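Long-range contacts in SIR4-interacting protein SIF2 (Saccharomyces cerevisiae, PDB 1R5M), which antagonizes telomeric silencing in yeast, acts as a transcription corepressor in the Set3 complex and carries a WD40 beta-propeller domain: residues T52-D57 / L114-D119; S154-K159 / D211-D216; G161-S166 / T173-V178; D218-P223 / F230-T235. All coordinates share one frame; numbering follows the deposited sequence.

Contact 1 (T52-D57 / L114-D119). With SO4 (sulfate ion), chain C.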
# COMPACT_ATOMS: atom_id res chain seq x y z
N THR A 52 -8.74 2.84 1.89
CA THR A 52 -7.69 3.84 1.97
C THR A 52 -8.32 5.16 2.40
O THR A 52 -9.31 5.62 1.83
CB THR A 52 -6.94 3.98 0.62
OG1 THR A 52 -5.93 4.99 0.73
CG2 THR A 52 -7.91 4.32 -0.51
N TRP A 53 -7.75 5.77 3.44
CA TRP A 53 -8.26 7.03 3.96
C TRP A 53 -7.76 8.22 3.16
O TRP A 53 -6.69 8.17 2.55
CB TRP A 53 -7.83 7.21 5.42
CG TRP A 53 -8.41 6.20 6.36
CD1 TRP A 53 -7.96 4.93 6.58
CD2 TRP A 53 -9.53 6.39 7.23
NE1 TRP A 53 -8.73 4.31 7.53
CE2 TRP A 53 -9.70 5.19 7.95
CE3 TRP A 53 -10.41 7.46 7.47
CZ2 TRP A 53 -10.72 5.02 8.91
CZ3 TRP A 53 -11.42 7.29 8.42
CH2 TRP A 53 -11.56 6.08 9.12
N ASN A 54 -8.54 9.29 3.16
CA ASN A 54 -8.16 10.49 2.44
C ASN A 54 -6.87 11.02 3.07
O ASN A 54 -6.75 11.10 4.29
CB ASN A 54 -9.27 11.52 2.54
CG ASN A 54 -9.04 12.70 1.63
OD1 ASN A 54 -8.22 13.57 1.92
ND2 ASN A 54 -9.76 12.73 0.51
N PRO A 55 -5.88 11.40 2.24
CA PRO A 55 -4.62 11.91 2.80
C PRO A 55 -4.69 13.22 3.57
O PRO A 55 -3.77 13.53 4.34
CB PRO A 55 -3.72 11.99 1.57
CG PRO A 55 -4.68 12.28 0.46
CD PRO A 55 -5.83 11.35 0.77
N LEU A 56 -5.75 13.99 3.38
CA LEU A 56 -5.85 15.28 4.06
C LEU A 56 -7.06 15.46 4.97
O LEU A 56 -7.10 16.40 5.76
CB LEU A 56 -5.81 16.41 3.03
CG LEU A 56 -4.48 16.51 2.27
CD1 LEU A 56 -4.55 17.62 1.23
CD2 LEU A 56 -3.34 16.78 3.26
N ASP A 57 -8.04 14.57 4.87
CA ASP A 57 -9.23 14.65 5.71
C ASP A 57 -9.30 13.39 6.57
O ASP A 57 -9.61 12.31 6.07
CB ASP A 57 -10.48 14.75 4.83
CG ASP A 57 -11.72 15.13 5.63
OD1 ASP A 57 -11.86 14.65 6.77
OD2 ASP A 57 -12.55 15.90 5.10
N LEU A 114 -7.68 0.98 -4.84
CA LEU A 114 -8.17 2.35 -4.65
C LEU A 114 -6.95 3.22 -4.36
O LEU A 114 -6.06 2.81 -3.61
CB LEU A 114 -9.15 2.45 -3.48
CG LEU A 114 -10.43 1.61 -3.58
CD1 LEU A 114 -10.18 0.26 -2.92
CD2 LEU A 114 -11.58 2.32 -2.88
N ALA A 115 -6.91 4.41 -4.96
CA ALA A 115 -5.78 5.30 -4.74
C ALA A 115 -6.17 6.77 -4.81
O ALA A 115 -6.58 7.26 -5.86
CB ALA A 115 -4.69 5.01 -5.77
N TRP A 116 -6.04 7.46 -3.68
CA TRP A 116 -6.33 8.89 -3.61
C TRP A 116 -5.16 9.66 -4.22
O TRP A 116 -4.01 9.21 -4.16
CB TRP A 116 -6.44 9.38 -2.16
CG TRP A 116 -7.65 8.97 -1.41
CD1 TRP A 116 -7.74 7.97 -0.47
CD2 TRP A 116 -8.94 9.58 -1.47
NE1 TRP A 116 -9.01 7.94 0.05
CE2 TRP A 116 -9.77 8.91 -0.54
CE3 TRP A 116 -9.47 10.63 -2.23
CZ2 TRP A 116 -11.10 9.26 -0.35
CZ3 TRP A 116 -10.81 10.98 -2.03
CH2 TRP A 116 -11.61 10.30 -1.10
N SER A 117 -5.46 10.82 -4.80
CA SER A 117 -4.41 11.67 -5.33
C SER A 117 -3.75 12.28 -4.09
O SER A 117 -4.35 12.29 -3.01
CB SER A 117 -5.01 12.77 -6.21
OG SER A 117 -5.91 13.56 -5.47
N HIS A 118 -2.52 12.77 -4.22
CA HIS A 118 -1.82 13.34 -3.08
C HIS A 118 -2.54 14.51 -2.41
O HIS A 118 -2.41 14.72 -1.21
CB HIS A 118 -0.40 13.75 -3.50
CG HIS A 118 0.48 12.59 -3.82
ND1 HIS A 118 0.87 11.66 -2.88
CD2 HIS A 118 1.03 12.19 -4.99
CE1 HIS A 118 1.63 10.74 -3.46
NE2 HIS A 118 1.74 11.04 -4.74
N ASP A 119 -3.30 15.25 -3.20
CA ASP A 119 -4.04 16.41 -2.71
C ASP A 119 -5.36 16.00 -2.06
O ASP A 119 -6.04 16.83 -1.45
CB ASP A 119 -4.35 17.32 -3.89
CG ASP A 119 -5.01 16.56 -5.01
OD1 ASP A 119 -4.30 15.90 -5.79
OD2 ASP A 119 -6.25 16.60 -5.09
S SO4 C . -3.01 3.06 2.18
O1 SO4 C . -1.56 3.31 2.12
O2 SO4 C . -3.46 2.39 0.95
O3 SO4 C . -3.30 2.19 3.34
O4 SO4 C . -3.73 4.34 2.32
O HOH W 1 -4.75 6.21 -1.40

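Contact 2 (S154-K159 / D211-D216)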
# COMPACT_ATOMS: atom_id res chain seq x y z
N SER A 154 -1.88 -2.21 -8.61
CA SER A 154 -1.24 -1.00 -8.11
C SER A 154 -1.57 0.22 -8.97
O SER A 154 -1.67 0.12 -10.19
CB SER A 154 0.28 -1.21 -8.06
OG SER A 154 0.93 -0.08 -7.49
N VAL A 155 -1.74 1.36 -8.31
CA VAL A 155 -2.01 2.63 -8.97
C VAL A 155 -1.27 3.69 -8.16
O VAL A 155 -1.50 3.83 -6.96
CB VAL A 155 -3.51 2.99 -8.99
CG1 VAL A 155 -3.70 4.40 -9.56
CG2 VAL A 155 -4.27 1.98 -9.82
N LYS A 156 -0.38 4.43 -8.82
CA LYS A 156 0.39 5.48 -8.15
C LYS A 156 0.25 6.81 -8.89
O LYS A 156 0.39 6.87 -10.11
CB LYS A 156 1.87 5.09 -8.08
CG LYS A 156 2.18 3.84 -7.25
CD LYS A 156 1.92 4.06 -5.77
CE LYS A 156 2.33 2.85 -4.91
NZ LYS A 156 3.80 2.61 -4.85
N TRP A 157 -0.03 7.86 -8.13
CA TRP A 157 -0.17 9.21 -8.67
C TRP A 157 1.16 9.94 -8.62
O TRP A 157 1.94 9.75 -7.69
CB TRP A 157 -1.14 10.04 -7.82
CG TRP A 157 -2.58 9.70 -7.93
CD1 TRP A 157 -3.23 8.68 -7.31
CD2 TRP A 157 -3.56 10.45 -8.64
NE1 TRP A 157 -4.58 8.75 -7.58
CE2 TRP A 157 -4.81 9.83 -8.40
CE3 TRP A 157 -3.52 11.58 -9.46
CZ2 TRP A 157 -6.00 10.31 -8.95
CZ3 TRP A 157 -4.70 12.06 -10.01
CH2 TRP A 157 -5.93 11.42 -9.75
N ASN A 158 1.42 10.80 -9.61
CA ASN A 158 2.66 11.56 -9.58
C ASN A 158 2.43 12.80 -8.71
O ASN A 158 1.30 13.06 -8.28
CB ASN A 158 3.10 11.93 -11.01
CG ASN A 158 2.35 13.10 -11.59
OD1 ASN A 158 1.17 13.30 -11.32
ND2 ASN A 158 3.03 13.87 -12.43
N LYS A 159 3.50 13.54 -8.46
CA LYS A 159 3.48 14.72 -7.61
C LYS A 159 2.36 15.75 -7.81
O LYS A 159 1.64 16.07 -6.87
CB LYS A 159 4.84 15.43 -7.71
CG LYS A 159 5.02 16.59 -6.74
CD LYS A 159 5.04 16.11 -5.30
CE LYS A 159 5.21 17.26 -4.32
NZ LYS A 159 5.20 16.79 -2.91
N ASP A 211 4.05 -3.94 -7.48
CA ASP A 211 4.11 -2.53 -7.11
C ASP A 211 4.85 -1.74 -8.19
O ASP A 211 5.61 -2.31 -8.97
CB ASP A 211 4.82 -2.37 -5.76
CG ASP A 211 4.34 -1.15 -4.98
OD1 ASP A 211 3.46 -0.41 -5.48
OD2 ASP A 211 4.85 -0.93 -3.85
N VAL A 212 4.60 -0.44 -8.22
CA VAL A 212 5.25 0.50 -9.14
C VAL A 212 5.45 1.76 -8.30
O VAL A 212 4.89 1.88 -7.22
CB VAL A 212 4.37 0.83 -10.37
CG1 VAL A 212 4.12 -0.43 -11.19
CG2 VAL A 212 3.07 1.46 -9.93
N GLU A 213 6.24 2.72 -8.79
CA GLU A 213 6.48 3.92 -8.00
C GLU A 213 7.07 5.07 -8.79
O GLU A 213 7.84 4.86 -9.72
CB GLU A 213 7.43 3.57 -6.83
CG GLU A 213 7.83 4.74 -5.94
CD GLU A 213 6.70 5.21 -5.04
OE1 GLU A 213 5.52 5.12 -5.45
OE2 GLU A 213 6.98 5.69 -3.92
N TRP A 214 6.68 6.29 -8.44
CA TRP A 214 7.21 7.48 -9.09
C TRP A 214 8.48 7.87 -8.34
O TRP A 214 8.51 7.83 -7.11
CB TRP A 214 6.22 8.65 -9.02
CG TRP A 214 5.04 8.52 -9.92
CD1 TRP A 214 3.85 7.92 -9.63
CD2 TRP A 214 4.95 8.95 -11.28
NE1 TRP A 214 3.02 7.96 -10.73
CE2 TRP A 214 3.68 8.59 -11.76
CE3 TRP A 214 5.83 9.62 -12.15
CZ2 TRP A 214 3.25 8.87 -13.06
CZ3 TRP A 214 5.41 9.90 -13.45
CH2 TRP A 214 4.13 9.52 -13.89
N VAL A 215 9.52 8.25 -9.07
CA VAL A 215 10.77 8.64 -8.42
C VAL A 215 11.15 10.09 -8.74
O VAL A 215 12.21 10.57 -8.35
CB VAL A 215 11.94 7.70 -8.82
CG1 VAL A 215 11.63 6.29 -8.35
CG2 VAL A 215 12.17 7.73 -10.32
N ASP A 216 10.25 10.76 -9.45
CA ASP A 216 10.41 12.16 -9.82
C ASP A 216 9.09 12.58 -10.45
O ASP A 216 8.22 11.74 -10.70
CB ASP A 216 11.56 12.35 -10.83
CG ASP A 216 12.16 13.74 -10.78
OD1 ASP A 216 11.50 14.67 -10.25
OD2 ASP A 216 13.30 13.91 -11.27
O HOH W 2 0.81 -0.49 -4.70
O HOH W 3 3.69 0.86 -2.31
O HOH W 4 5.92 12.31 -8.84

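Contact 3 (G161-S166 / T173-V178)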
# COMPACT_ATOMS: atom_id res chain seq x y z
N GLY A 161 -0.42 15.46 -9.58
CA GLY A 161 -1.74 14.91 -9.87
C GLY A 161 -2.20 14.95 -11.32
O GLY A 161 -3.40 15.03 -11.59
N THR A 162 -1.25 14.88 -12.25
CA THR A 162 -1.56 14.92 -13.67
C THR A 162 -1.38 13.57 -14.36
O THR A 162 -1.93 13.35 -15.44
CB THR A 162 -0.68 15.96 -14.40
OG1 THR A 162 0.70 15.65 -14.18
CG2 THR A 162 -0.96 17.36 -13.87
N HIS A 163 -0.62 12.68 -13.74
CA HIS A 163 -0.37 11.37 -14.32
C HIS A 163 -0.45 10.27 -13.28
O HIS A 163 -0.23 10.50 -12.10
CB HIS A 163 1.03 11.29 -14.94
CG HIS A 163 1.26 12.25 -16.06
ND1 HIS A 163 1.48 13.59 -15.85
CD2 HIS A 163 1.31 12.06 -17.40
CE1 HIS A 163 1.66 14.19 -17.02
NE2 HIS A 163 1.55 13.28 -17.97
N ILE A 164 -0.79 9.07 -13.73
CA ILE A 164 -0.82 7.92 -12.85
C ILE A 164 -0.19 6.75 -13.59
O ILE A 164 -0.12 6.75 -14.82
CB ILE A 164 -2.25 7.47 -12.43
CG1 ILE A 164 -3.07 7.07 -13.66
CG2 ILE A 164 -2.93 8.56 -11.62
CD1 ILE A 164 -4.34 6.30 -13.31
N ILE A 165 0.31 5.79 -12.82
CA ILE A 165 0.87 4.57 -13.38
C ILE A 165 -0.03 3.50 -12.79
O ILE A 165 -0.32 3.52 -11.60
CB ILE A 165 2.29 4.28 -12.88
CG1 ILE A 165 3.24 5.40 -13.30
CG2 ILE A 165 2.77 2.94 -13.43
CD1 ILE A 165 4.51 5.40 -12.50
N SER A 166 -0.50 2.59 -13.63
CA SER A 166 -1.35 1.51 -13.14
C SER A 166 -0.77 0.19 -13.63
O SER A 166 -0.22 0.12 -14.73
CB SER A 166 -2.79 1.67 -13.64
OG SER A 166 -2.85 1.72 -15.06
N THR A 173 1.60 -2.71 -17.55
CA THR A 173 1.73 -1.44 -16.85
C THR A 173 1.44 -0.30 -17.80
O THR A 173 1.97 -0.25 -18.91
CB THR A 173 3.15 -1.31 -16.27
OG1 THR A 173 3.42 -2.44 -15.44
CG2 THR A 173 3.27 -0.04 -15.44
N ILE A 174 0.61 0.64 -17.35
CA ILE A 174 0.22 1.76 -18.18
C ILE A 174 0.50 3.12 -17.55
O ILE A 174 0.26 3.31 -16.36
CB ILE A 174 -1.30 1.71 -18.48
CG1 ILE A 174 -1.67 0.37 -19.13
CG2 ILE A 174 -1.71 2.88 -19.36
CD1 ILE A 174 -0.99 0.12 -20.46
N LEU A 175 1.01 4.04 -18.36
CA LEU A 175 1.27 5.41 -17.93
C LEU A 175 0.13 6.21 -18.54
O LEU A 175 -0.04 6.22 -19.76
CB LEU A 175 2.61 5.92 -18.48
CG LEU A 175 2.79 7.44 -18.41
CD1 LEU A 175 2.82 7.91 -16.96
CD2 LEU A 175 4.08 7.82 -19.13
N TRP A 176 -0.66 6.86 -17.69
CA TRP A 176 -1.80 7.64 -18.16
C TRP A 176 -1.68 9.13 -17.91
O TRP A 176 -1.05 9.56 -16.95
CB TRP A 176 -3.09 7.25 -17.43
CG TRP A 176 -3.51 5.83 -17.44
CD1 TRP A 176 -3.07 4.83 -16.61
CD2 TRP A 176 -4.52 5.25 -18.26
NE1 TRP A 176 -3.76 3.67 -16.86
CE2 TRP A 176 -4.66 3.90 -17.87
CE3 TRP A 176 -5.34 5.75 -19.29
CZ2 TRP A 176 -5.58 3.04 -18.48
CZ3 TRP A 176 -6.26 4.89 -19.89
CH2 TRP A 176 -6.37 3.55 -19.48
N ASN A 177 -2.29 9.91 -18.79
CA ASN A 177 -2.41 11.34 -18.55
C ASN A 177 -3.80 11.19 -17.92
O ASN A 177 -4.78 10.92 -18.62
CB ASN A 177 -2.50 12.14 -19.84
CG ASN A 177 -2.90 13.58 -19.59
OD1 ASN A 177 -3.77 13.85 -18.76
ND2 ASN A 177 -2.27 14.51 -20.30
N VAL A 178 -3.88 11.30 -16.60
CA VAL A 178 -5.13 11.10 -15.89
C VAL A 178 -6.23 12.12 -16.17
O VAL A 178 -7.42 11.81 -16.04
CB VAL A 178 -4.87 11.00 -14.36
CG1 VAL A 178 -4.73 12.38 -13.76
CG2 VAL A 178 -5.98 10.20 -13.69
O HOH W 5 -2.29 15.49 -17.16

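Contact 4 (D218-P223 / F230-T235)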
# COMPACT_ATOMS: atom_id res chain seq x y z
N ASP A 218 8.49 13.29 -13.34
CA ASP A 218 8.37 12.67 -14.66
C ASP A 218 9.17 11.38 -14.82
O ASP A 218 9.50 10.99 -15.93
CB ASP A 218 8.81 13.67 -15.73
CG ASP A 218 10.29 13.97 -15.66
OD1 ASP A 218 10.86 13.97 -14.54
OD2 ASP A 218 10.90 14.21 -16.73
N LYS A 219 9.49 10.72 -13.71
CA LYS A 219 10.25 9.48 -13.77
C LYS A 219 9.60 8.46 -12.85
O LYS A 219 9.06 8.81 -11.81
CB LYS A 219 11.70 9.71 -13.34
CG LYS A 219 12.42 10.80 -14.12
CD LYS A 219 13.82 11.03 -13.57
CE LYS A 219 14.49 12.22 -14.24
NZ LYS A 219 13.74 13.49 -14.00
N PHE A 220 9.65 7.19 -13.25
CA PHE A 220 9.05 6.14 -12.45
C PHE A 220 9.75 4.80 -12.62
O PHE A 220 10.56 4.62 -13.53
CB PHE A 220 7.56 6.01 -12.82
CG PHE A 220 7.31 5.76 -14.29
CD1 PHE A 220 7.22 4.46 -14.78
CD2 PHE A 220 7.17 6.82 -15.17
CE1 PHE A 220 6.98 4.23 -16.13
CE2 PHE A 220 6.93 6.60 -16.53
CZ PHE A 220 6.83 5.29 -17.01
N VAL A 221 9.44 3.86 -11.73
CA VAL A 221 10.05 2.54 -11.77
C VAL A 221 8.99 1.44 -11.75
O VAL A 221 7.95 1.58 -11.10
CB VAL A 221 11.02 2.32 -10.59
CG1 VAL A 221 12.22 3.26 -10.70
CG2 VAL A 221 10.30 2.53 -9.27
N ILE A 222 9.25 0.36 -12.47
CA ILE A 222 8.34 -0.77 -12.52
C ILE A 222 9.14 -2.07 -12.56
O ILE A 222 10.28 -2.10 -13.03
CB ILE A 222 7.41 -0.71 -13.77
CG1 ILE A 222 8.21 -0.96 -15.04
CG2 ILE A 222 6.72 0.65 -13.84
CD1 ILE A 222 7.35 -0.99 -16.30
N PRO A 223 8.55 -3.16 -12.05
CA PRO A 223 9.24 -4.46 -12.04
C PRO A 223 9.56 -4.96 -13.44
O PRO A 223 8.73 -4.87 -14.35
CB PRO A 223 8.24 -5.37 -11.33
CG PRO A 223 7.49 -4.44 -10.44
CD PRO A 223 7.27 -3.25 -11.34
N PHE A 230 13.07 -1.60 -13.62
CA PHE A 230 13.33 -0.71 -14.75
C PHE A 230 12.95 0.74 -14.42
O PHE A 230 11.92 0.99 -13.81
CB PHE A 230 12.53 -1.17 -15.98
CG PHE A 230 13.12 -2.37 -16.68
CD1 PHE A 230 13.97 -3.25 -16.02
CD2 PHE A 230 12.81 -2.61 -18.02
CE1 PHE A 230 14.49 -4.37 -16.68
CE2 PHE A 230 13.33 -3.73 -18.68
CZ PHE A 230 14.17 -4.61 -18.01
N VAL A 231 13.80 1.67 -14.84
CA VAL A 231 13.56 3.09 -14.59
C VAL A 231 13.17 3.75 -15.91
O VAL A 231 13.78 3.48 -16.95
CB VAL A 231 14.82 3.80 -14.04
CG1 VAL A 231 14.48 5.21 -13.59
CG2 VAL A 231 15.41 2.99 -12.88
N TYR A 232 12.14 4.59 -15.87
CA TYR A 232 11.66 5.27 -17.06
C TYR A 232 11.42 6.76 -16.87
O TYR A 232 11.27 7.25 -15.75
CB TYR A 232 10.33 4.69 -17.54
CG TYR A 232 10.37 3.26 -18.00
CD1 TYR A 232 10.20 2.21 -17.10
CD2 TYR A 232 10.54 2.95 -19.35
CE1 TYR A 232 10.20 0.88 -17.53
CE2 TYR A 232 10.55 1.63 -19.79
CZ TYR A 232 10.37 0.60 -18.87
OH TYR A 232 10.36 -0.70 -19.31
N GLN A 233 11.37 7.47 -18.00
CA GLN A 233 11.07 8.89 -18.02
C GLN A 233 9.80 8.94 -18.86
O GLN A 233 9.66 8.17 -19.82
CB GLN A 233 12.20 9.66 -18.71
CG GLN A 233 12.08 11.17 -18.58
CD GLN A 233 13.25 11.90 -19.21
OE1 GLN A 233 13.51 11.76 -20.40
NE2 GLN A 233 13.96 12.68 -18.40
N ILE A 234 8.87 9.81 -18.50
CA ILE A 234 7.59 9.91 -19.21
C ILE A 234 7.64 9.99 -20.73
O ILE A 234 6.83 9.35 -21.41
CB ILE A 234 6.77 11.12 -18.69
CG1 ILE A 234 6.31 10.86 -17.26
CG2 ILE A 234 5.57 11.37 -19.61
CD1 ILE A 234 5.51 12.00 -16.66
N THR A 235 8.58 10.75 -21.28
CA THR A 235 8.66 10.92 -22.73
C THR A 235 9.43 9.85 -23.50
O THR A 235 9.51 9.92 -24.73
CB THR A 235 9.29 12.29 -23.09
OG1 THR A 235 10.66 12.30 -22.69
CG2 THR A 235 8.54 13.41 -22.39

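Contact 1 (T52-D57 / L114-D119)
Thr52 to Leu56 and Leu114 to Asp119 run almost parallel, 8° apart, yet even the closest alpha carbons, Asn54 CA and Trp116 CA, are 6.5 Å apart, too far for strand pairing. They are the innermost strands of WD repeats 1 and 2, adjacent blades of a beta-propeller, with the turns that follow. Side chains fill the gap, chiefly Trp116, large enough to span it. Its NE1 points at Thr52 O (2.9 Å); the oxygen lies in the indole plane, although the N-H arrives from above the carbonyl plane. Asn54 covers a face of the indole: its CA makes a CH-pi contact with the five-membered ring, and ND2 sits over the six-membered ring, 3.3 Å from Trp116 CZ3, while bonding to Gly120 O. With CG anti to the backbone N (chi1 -171°), Asn54 turns OD1 back to accept from Leu56 N, an Asx turn. Pro55, rigid and apolar, sets CD 3.6 Å from Trp116 CB. A leucine in place of Trp116 would probably leave Thr52 O without this donor and open a gap beneath Asn54. Thr52 CG2 touches Leu114 CB, whereas its hydroxyl accepts from a water held by Trp116 N and donates to sulfate O4 at 2.8 Å.

Contact 2 (S154-K159 / D211-D216)
Lys156 NZ is gripped by three oxygens of residues 211-213: Val212 O at 2.7 Å, nearly in line with the carbonyl bond, and the carboxylates of Asp211 and Glu213 in a salt-bridge network. Asp211 OD1 receives the amine on its syn side at 3.1 Å, though well out of the carboxylate plane, whereas Glu213 OE1 is approached from above its own plane. A lysine suits this place because its chain, bent at chi2 (-68°) and again at chi4, can pass along Val212, with CG 3.7 Å from Val212 CG2, and still bring its charge to all three. The two acids probably favour the charged amine. A water links NZ to Asp211 OD2. At the other end Trp214 crosses to the same residue's backbone: NE1 donates to Lys156 O at 2.9 Å, the oxygen lying in the ring plane. Asn158 CB rests over the six-membered ring of Trp214, 3.4 Å from its centroid.

Asp211 OD1 also accepts from Val212 N, its OD2 from Leu253 N, and Glu213 OE2 from Phe255 N, so both acids bridge onward to strand 250-256. Asn158 OD1 accepts from Thr162 N and His163 N, tying the turn that positions its CB. Residues 154-158 and 211-214 run side by side, 4° apart, joined mainly by side chains, as is typical of innermost strands from successive blades, here WD repeats 3 and 4, of a WD40 propeller.

Contact 3 (G161-S166 / T173-V178)
Two middle strands of the blade of WD repeat 3, 163-166 and 173-177, form an antiparallel hairpin in which Ile164 pairs with Trp176 and Ser166 with Ile174 as hydrogen-bonded pairs. Trp176 N gives Ile164 O an almost perfectly straight bond of 2.9 Å, while the return bond from Ile164 N to Trp176 O is longer, 3.3 Å. Beyond the strand end, Val178 N still donates to Thr162 O, which also receives a water shared with Asn177 OD1.

On the face carrying Ile164, Ser166 and Trp176, the indole lies across the neighbouring strand. Its NE1 donates to Ser166 OG at 2.8 Å, with the oxygen only 2° from the ring plane. The small serine suits this spot: with OG between the backbone N and the carbonyl carbon (chi1 57°), it meets the indole edge and also bonds His148 NE2. Ile164 CG1 packs 3.7 Å from Trp176 CD1, and Ile174 CG2 sits over the rim of one indole face. Replacing Trp176 by phenylalanine would probably leave Ser166 OG without its indole donor and cut strand 173-177 off from the bonds running on to His148.

The opposite face bears His163, Ile165, Leu175 and Asn177. Ile165 CG2 meets Thr173 CG2 at 3.6 Å, and Ile165 and Leu175 reach Trp214 and Phe220 of the next blade. At the end of the hairpin away from its turn, His163 ND1 donates to Thr162 OG1, itself bonded to Asp160. The buried Trp-Ser-His chain, running from third strand to second strand to the loop before the blade, is characteristic of the structural hydrogen-bond network of WD40 repeats.

Contact 4 (D218-P223 / F230-T235)
Phe220 and Tyr232 sit opposite each other as a hydrogen-bonded pair in the antiparallel hairpin 219-223/230-233, the second and third strands of the blade of WD repeat 4 in the beta-propeller. Their ring planes are nearly parallel (18°) but displaced, centroids 5.6 Å apart, with little overlap. What lies over one face of the Phe220 ring, toward its rim, is Tyr232 CB, a CH-pi contact that brings it 3.6 Å from Phe220 CZ. The phenylalanine gets there because a chi1 of 56° tips its ring back over its own backbone toward the partner strand. Its ring also meets Trp214 edge-to-face. Ile222 approaches Tyr232 at about a right angle, its CD1 3.6 Å from Tyr232 CE1; an isoleucine suits the place because its CG1-CD1 arm can reach the ring while staying apolar. On the other face of the sheet Val221 CG1 and Val231 CG2 lie alongside, 3.9 Å apart.

The backbone fixes this register. Tyr232 N donates to Phe220 O at 2.8 Å, and paired bonds join Ile222 and Phe230. Toward the Asp218 end, where the side chains are partly exposed, polar residues take over: Asp218 and Gln233 run side by side, and Lys219 NZ is shared between Asp218 and Asp216 in salt bridges. Past the strand, Ile234 folds its CD1 to 3.8 Å from Asp218 CB, while Ile234 N donates to Asp218 O at 2.9 Å.

Contacts 1 and 2 lie nearer the propeller's centre and join innermost strands of successive blades through side chains; contacts 3 and 4, farther out, are hairpins within single blades, held by backbone bonds. Contact 2 meets contact 3 in one sheet, where strands 152-157 and 163-168 are neighbours, and contact 4 in the next, through 213-216 and 219-223. Contacts 2 and 3 are largely buried; contact 1 includes exposed residues, while contact 4 is only partly buried. Contacts 1 and 2 both give an indole N-H to the preceding blade's backbone, but only contact 2 adds a lysine-centred charge network. Ser166 and Trp176 bond polar to polar; Ile222 and Tyr232, at matching places, meet through carbon.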